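Local coordinates for BPT4 GENE 59 helicase assembly protein (Enterobacteria phage T4, PDB 1C1K) that loads the replicative helicase onto fork DNA covered by the single-stranded DNA-binding protein during viral replication, recombination and repair, at residues A[133-138]-A[145-150]; A[169-174]-A[181-186]. All coordinates share one frame; numbering follows the deposited sequence.

Interaction 1. Residues A[133-138]-A[145-150]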
loop_
_atom_site.group_PDB
_atom_site.type_symbol
_atom_site.label_atom_id
_atom_site.label_comp_id
_atom_site.label_asym_id
_atom_site.label_seq_id
_atom_site.Cartn_x
_atom_site.Cartn_y
_atom_site.Cartn_z
ATOM N N LYS A 133 -7.451 -7.810 21.534
ATOM C CA LYS A 133 -8.201 -8.162 20.332
ATOM C C LYS A 133 -9.257 -7.120 19.935
ATOM O O LYS A 133 -9.617 -7.010 18.762
ATOM C CB LYS A 133 -8.864 -9.533 20.514
ATOM C CG LYS A 133 -10.227 -9.493 21.194
ATOM C CD LYS A 133 -10.870 -10.883 21.224
ATOM C CE LYS A 133 -12.123 -10.897 22.091
ATOM N NZ LYS A 133 -12.907 -12.157 21.936
ATOM N N GLU A 134 -9.752 -6.358 20.905
ATOM C CA GLU A 134 -10.766 -5.340 20.641
ATOM C C GLU A 134 -10.282 -4.245 19.682
ATOM O O GLU A 134 -11.083 -3.551 19.048
ATOM C CB GLU A 134 -11.226 -4.711 21.961
ATOM C CG GLU A 134 -12.149 -5.626 22.754
ATOM C CD GLU A 134 -12.351 -5.194 24.195
ATOM O OE1 GLU A 134 -12.853 -6.025 24.983
ATOM O OE2 GLU A 134 -12.024 -4.039 24.547
ATOM N N ILE A 135 -8.967 -4.093 19.580
ATOM C CA ILE A 135 -8.377 -3.090 18.701
ATOM C C ILE A 135 -8.578 -3.464 17.233
ATOM O O ILE A 135 -8.832 -2.605 16.386
ATOM C CB ILE A 135 -6.847 -2.973 18.950
ATOM C CG1 ILE A 135 -6.579 -2.323 20.315
ATOM C CG2 ILE A 135 -6.189 -2.189 17.812
ATOM C CD1 ILE A 135 -6.976 -0.873 20.395
ATOM N N PHE A 136 -8.490 -4.760 16.951
ATOM C CA PHE A 136 -8.578 -5.262 15.590
ATOM C C PHE A 136 -9.940 -5.697 15.073
ATOM O O PHE A 136 -10.107 -5.874 13.872
ATOM C CB PHE A 136 -7.574 -6.404 15.437
ATOM C CG PHE A 136 -6.217 -6.074 15.977
ATOM C CD1 PHE A 136 -5.895 -6.343 17.301
ATOM C CD2 PHE A 136 -5.270 -5.446 15.168
ATOM C CE1 PHE A 136 -4.650 -5.990 17.818
ATOM C CE2 PHE A 136 -4.027 -5.092 15.676
ATOM C CZ PHE A 136 -3.716 -5.363 17.002
ATOM N N GLU A 137 -10.911 -5.852 15.966
ATOM C CA GLU A 137 -12.237 -6.289 15.553
ATOM C C GLU A 137 -13.146 -5.174 15.046
ATOM O O GLU A 137 -13.192 -4.082 15.599
ATOM C CB GLU A 137 -12.930 -7.011 16.708
ATOM C CG GLU A 137 -12.278 -8.321 17.107
ATOM C CD GLU A 137 -12.513 -9.427 16.093
ATOM O OE1 GLU A 137 -11.623 -10.295 15.944
ATOM O OE2 GLU A 137 -13.585 -9.434 15.447
ATOM N N TYR A 138 -13.877 -5.466 13.977
ATOM C CA TYR A 138 -14.813 -4.509 13.405
ATOM C C TYR A 138 -15.910 -4.231 14.448
ATOM O O TYR A 138 -16.366 -5.147 15.139
ATOM C CB TYR A 138 -15.419 -5.103 12.129
ATOM C CG TYR A 138 -16.589 -4.337 11.569
ATOM C CD1 TYR A 138 -16.390 -3.187 10.803
ATOM C CD2 TYR A 138 -17.898 -4.771 11.785
ATOM C CE1 TYR A 138 -17.469 -2.487 10.261
ATOM C CE2 TYR A 138 -18.985 -4.081 11.248
ATOM C CZ TYR A 138 -18.764 -2.940 10.487
ATOM O OH TYR A 138 -19.831 -2.265 9.937
ATOM N N SER A 145 -13.209 0.307 13.207
ATOM C CA SER A 145 -12.415 -0.405 14.200
ATOM C C SER A 145 -11.288 0.517 14.617
ATOM O O SER A 145 -10.961 1.470 13.904
ATOM C CB SER A 145 -11.832 -1.702 13.622
ATOM O OG SER A 145 -10.941 -1.442 12.545
ATOM N N TYR A 146 -10.693 0.249 15.772
ATOM C CA TYR A 146 -9.592 1.079 16.222
ATOM C C TYR A 146 -8.427 0.959 15.246
ATOM O O TYR A 146 -7.808 1.962 14.885
ATOM C CB TYR A 146 -9.142 0.653 17.617
ATOM C CG TYR A 146 -10.014 1.181 18.733
ATOM C CD1 TYR A 146 -10.601 0.309 19.649
ATOM C CD2 TYR A 146 -10.223 2.553 18.893
ATOM C CE1 TYR A 146 -11.377 0.793 20.707
ATOM C CE2 TYR A 146 -10.995 3.047 19.943
ATOM C CZ TYR A 146 -11.566 2.158 20.844
ATOM O OH TYR A 146 -12.321 2.637 21.889
ATOM N N ILE A 147 -8.131 -0.259 14.795
ATOM C CA ILE A 147 -7.008 -0.430 13.882
ATOM C C ILE A 147 -7.211 0.340 12.577
ATOM O O ILE A 147 -6.261 0.922 12.042
ATOM C CB ILE A 147 -6.704 -1.941 13.618
ATOM C CG1 ILE A 147 -5.282 -2.088 13.062
ATOM C CG2 ILE A 147 -7.742 -2.553 12.678
ATOM C CD1 ILE A 147 -4.184 -1.667 14.036
ATOM N N PHE A 148 -8.436 0.363 12.060
ATOM C CA PHE A 148 -8.688 1.118 10.838
ATOM C C PHE A 148 -8.537 2.609 11.130
ATOM O O PHE A 148 -7.981 3.354 10.329
ATOM C CB PHE A 148 -10.095 0.844 10.307
ATOM C CG PHE A 148 -10.448 1.650 9.077
ATOM C CD1 PHE A 148 -9.519 1.833 8.055
ATOM C CD2 PHE A 148 -11.706 2.229 8.945
ATOM C CE1 PHE A 148 -9.840 2.581 6.923
ATOM C CE2 PHE A 148 -12.035 2.979 7.816
ATOM C CZ PHE A 148 -11.095 3.153 6.803
ATOM N N LYS A 149 -9.032 3.043 12.288
ATOM C CA LYS A 149 -8.947 4.449 12.676
ATOM C C LYS A 149 -7.496 4.892 12.778
ATOM O O LYS A 149 -7.163 6.026 12.425
ATOM C CB LYS A 149 -9.649 4.682 14.021
ATOM C CG LYS A 149 -11.156 4.833 13.921
ATOM C CD LYS A 149 -11.793 4.964 15.296
ATOM C CE LYS A 149 -13.311 4.895 15.224
ATOM N NZ LYS A 149 -13.876 5.831 14.224
ATOM N N LEU A 150 -6.636 4.002 13.262
ATOM C CA LEU A 150 -5.221 4.322 13.399
ATOM C C LEU A 150 -4.593 4.495 12.020
ATOM O O LEU A 150 -3.717 5.341 11.821
ATOM C CB LEU A 150 -4.503 3.226 14.187
ATOM C CG LEU A 150 -4.860 3.189 15.681
ATOM C CD1 LEU A 150 -4.219 1.977 16.345
ATOM C CD2 LEU A 150 -4.400 4.483 16.348
HETATM O O HOH W 1 -12.028 -1.945 17.103
#
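Ile135 O accepts a hydrogen bond from Ile147 N at 2.9 Å, tying the loop before helix 146-152 to that helix's first turn. Ser145 is the N-cap of this helix. The Ile147 amide, one of the first-turn N-H groups that have no carbonyl within their own helix, is met by the loop instead. This bond is somewhat bent, 146° at the hydrogen, with the donor tilted 25° from the carbonyl plane.

Beside it, Ile135 CD1 lies 3.8 Å from Tyr146 CB, and the two side chains cross at about a right angle. Ile147 CG1, anti to the backbone N (chi1 -161°), points toward the Phe136 ring, where CG1 and CD1 both meet the CD2-CE2 side, with Ile147 CD1 3.8 Å from Phe136 CE2. Branched isoleucines suit such a place, each offering two arms to different neighbours. Ser145 CB approaches Glu137 O at 3.4 Å. A water links the two segments, accepting from Tyr146 N at 2.9 Å and lying within donating distance of Glu134 O and Glu137 O.

Farther out, Phe123 of helix 109-126 and Leu164 of helix 158-168 pack on Ile135 and Phe136 respectively, joining the contact to the C-terminal region's helical core. The other branch of Ile135 positions the ring: its CG2 sits over the centre of Phe136, 3.9 Å above the plane. Ser145 OG accepts the capping bond from Phe148 N and probably also hydrogen-bonds to His174 NE2.

Interaction 2. Residues A[169-174]-A[181-186]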
loop_
_atom_site.group_PDB
_atom_site.type_symbol
_atom_site.label_atom_id
_atom_site.label_comp_id
_atom_site.label_asym_id
_atom_site.label_seq_id
_atom_site.Cartn_x
_atom_site.Cartn_y
_atom_site.Cartn_z
ATOM N N ASN A 169 -6.258 -11.599 9.675
ATOM C CA ASN A 169 -7.400 -11.591 8.756
ATOM C C ASN A 169 -8.348 -10.396 8.942
ATOM O O ASN A 169 -9.568 -10.545 8.886
ATOM C CB ASN A 169 -8.185 -12.906 8.923
ATOM C CG ASN A 169 -9.228 -13.115 7.832
ATOM O OD1 ASN A 169 -10.303 -13.678 8.081
ATOM N ND2 ASN A 169 -8.919 -12.670 6.622
ATOM N N ILE A 170 -7.783 -9.211 9.137
ATOM C CA ILE A 170 -8.561 -7.993 9.353
ATOM C C ILE A 170 -9.367 -7.484 8.161
ATOM O O ILE A 170 -10.548 -7.153 8.288
ATOM C CB ILE A 170 -7.643 -6.830 9.804
ATOM C CG1 ILE A 170 -6.961 -7.171 11.131
ATOM C CG2 ILE A 170 -8.448 -5.554 9.936
ATOM C CD1 ILE A 170 -5.684 -6.361 11.377
ATOM N N ILE A 171 -8.717 -7.398 7.005
ATOM C CA ILE A 171 -9.358 -6.877 5.806
ATOM C C ILE A 171 -10.600 -7.645 5.385
ATOM O O ILE A 171 -11.678 -7.064 5.252
ATOM C CB ILE A 171 -8.363 -6.834 4.615
ATOM C CG1 ILE A 171 -7.203 -5.883 4.936
ATOM C CG2 ILE A 171 -9.079 -6.369 3.348
ATOM C CD1 ILE A 171 -5.963 -6.079 4.047
ATOM N N ASP A 172 -10.452 -8.947 5.184
ATOM C CA ASP A 172 -11.573 -9.770 4.749
ATOM C C ASP A 172 -12.733 -9.750 5.738
ATOM O O ASP A 172 -13.884 -9.683 5.331
ATOM C CB ASP A 172 -11.106 -11.201 4.484
ATOM C CG ASP A 172 -10.165 -11.295 3.289
ATOM O OD1 ASP A 172 -9.611 -12.385 3.057
ATOM O OD2 ASP A 172 -9.979 -10.276 2.585
ATOM N N LYS A 173 -12.431 -9.790 7.032
ATOM C CA LYS A 173 -13.483 -9.752 8.049
ATOM C C LYS A 173 -14.220 -8.414 8.025
ATOM O O LYS A 173 -15.433 -8.361 8.205
ATOM C CB LYS A 173 -12.890 -9.994 9.435
ATOM C CG LYS A 173 -12.380 -11.407 9.630
ATOM C CD LYS A 173 -12.673 -11.902 11.028
ATOM C CE LYS A 173 -11.439 -11.821 11.906
ATOM N NZ LYS A 173 -11.807 -11.543 13.324
ATOM N N HIS A 174 -13.489 -7.326 7.809
ATOM C CA HIS A 174 -14.111 -6.013 7.743
ATOM C C HIS A 174 -15.014 -5.965 6.504
ATOM O O HIS A 174 -16.155 -5.505 6.565
ATOM C CB HIS A 174 -13.038 -4.919 7.649
ATOM C CG HIS A 174 -12.527 -4.441 8.978
ATOM N ND1 HIS A 174 -12.038 -5.296 9.942
ATOM C CD2 HIS A 174 -12.402 -3.192 9.486
ATOM C CE1 HIS A 174 -11.633 -4.594 10.988
ATOM N NE2 HIS A 174 -11.843 -3.314 10.735
ATOM N N LEU A 181 -18.680 3.215 2.905
ATOM C CA LEU A 181 -17.927 3.792 1.793
ATOM C C LEU A 181 -16.494 4.186 2.151
ATOM O O LEU A 181 -15.567 3.957 1.375
ATOM C CB LEU A 181 -18.670 5.013 1.252
ATOM C CG LEU A 181 -18.024 5.716 0.056
ATOM C CD1 LEU A 181 -19.114 6.181 -0.902
ATOM C CD2 LEU A 181 -17.190 6.899 0.536
ATOM N N VAL A 182 -16.312 4.788 3.320
ATOM C CA VAL A 182 -14.981 5.199 3.743
ATOM C C VAL A 182 -14.060 3.987 3.887
ATOM O O VAL A 182 -12.897 4.039 3.487
ATOM C CB VAL A 182 -15.034 5.973 5.077
ATOM C CG1 VAL A 182 -13.630 6.234 5.589
ATOM C CG2 VAL A 182 -15.762 7.291 4.876
ATOM N N TRP A 183 -14.571 2.894 4.450
ATOM C CA TRP A 183 -13.750 1.700 4.608
ATOM C C TRP A 183 -13.473 1.096 3.242
ATOM O O TRP A 183 -12.339 0.745 2.933
ATOM C CB TRP A 183 -14.441 0.649 5.483
ATOM C CG TRP A 183 -13.843 -0.729 5.291
ATOM C CD1 TRP A 183 -14.408 -1.783 4.632
ATOM C CD2 TRP A 183 -12.533 -1.164 5.689
ATOM N NE1 TRP A 183 -13.534 -2.844 4.585
ATOM C CE2 TRP A 183 -12.375 -2.493 5.227
ATOM C CE3 TRP A 183 -11.474 -0.561 6.387
ATOM C CZ2 TRP A 183 -11.204 -3.228 5.439
ATOM C CZ3 TRP A 183 -10.308 -1.294 6.597
ATOM C CH2 TRP A 183 -10.183 -2.612 6.124
ATOM N N ASN A 184 -14.519 0.970 2.431
ATOM C CA ASN A 184 -14.389 0.400 1.093
ATOM C C ASN A 184 -13.291 1.086 0.283
ATOM O O ASN A 184 -12.469 0.416 -0.336
ATOM C CB ASN A 184 -15.717 0.497 0.336
ATOM C CG ASN A 184 -15.581 0.099 -1.130
ATOM O OD1 ASN A 184 -15.195 -1.029 -1.441
ATOM N ND2 ASN A 184 -15.894 1.027 -2.034
ATOM N N ASN A 185 -13.282 2.417 0.281
ATOM C CA ASN A 185 -12.272 3.167 -0.462
ATOM C C ASN A 185 -10.868 2.730 -0.045
ATOM O O ASN A 185 -9.985 2.534 -0.887
ATOM C CB ASN A 185 -12.436 4.665 -0.212
ATOM C CG ASN A 185 -13.833 5.164 -0.542
ATOM O OD1 ASN A 185 -14.236 6.243 -0.101
ATOM N ND2 ASN A 185 -14.578 4.386 -1.321
ATOM N N TYR A 186 -10.660 2.585 1.261
ATOM C CA TYR A 186 -9.362 2.162 1.774
ATOM C C TYR A 186 -9.137 0.681 1.480
ATOM O O TYR A 186 -8.042 0.274 1.095
ATOM C CB TYR A 186 -9.281 2.394 3.285
ATOM C CG TYR A 186 -8.619 3.693 3.680
ATOM C CD1 TYR A 186 -9.372 4.852 3.857
ATOM C CD2 TYR A 186 -7.243 3.762 3.889
ATOM C CE1 TYR A 186 -8.771 6.053 4.235
ATOM C CE2 TYR A 186 -6.632 4.957 4.267
ATOM C CZ TYR A 186 -7.403 6.096 4.439
ATOM O OH TYR A 186 -6.805 7.275 4.819
#
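His174 lays its CB over one face of the Trp183 indole, 3.2 Å above the plane and displaced toward the rim. This buried packing joins helices 170-177 and 181-196, consecutive helices of the protein's alpha-helical fold. The nearest approach is tight, 3.3 Å between His174 CB and Trp183 CZ2.

Trp183 reaches the other helix with its CG anti to the backbone N (chi1 161°); the length of the indole suits a place where the nearest CA atoms, those of His174 and Trp183, are 8.3 Å apart. On His174, CG is anti to the carbonyl carbon (chi1 -87°), which turns the imidazole back along its own helix. There ND1 makes a weak, strongly bent bond to Ile170 O. The imidazole and the indole's six-membered ring meet obliquely, their planes at 45°.

Ile171 completes the contact: its carbonyl O lies at the indole edge, and its CG2 is 4.3 Å from Trp183 CZ2.

Across the segments the contact is therefore one of van der Waals packing, while the polar atoms of both rings are served by other partners. Trp183 NE1 donates to Asp175 and His174 NE2 probably pairs with Ser145, so hydrogen bonds should limit rotation of both buried rings.

How the interactions relate
Interactions 1 and 2 follow one another along the chain, with centres about 11 Å apart, and meet directly in the C-terminal family region. One junction is a probable hydrogen bond of 2.8 Å between Ser145 OG and His174 NE2, consistent with the serine that caps helix 146-152 also fixing the imidazole that packs on Trp183. A salt bridge of 2.9 Å from Lys173 NZ to Glu137 OE1 adds a second polar tie between loop 133-138 and helix 170-177. On the apolar side, Phe148 meets Trp183 edge-to-face, with Phe148 CD1 3.5 Å from Trp183 CE3. Loop and three helices thus form one continuous packing unit.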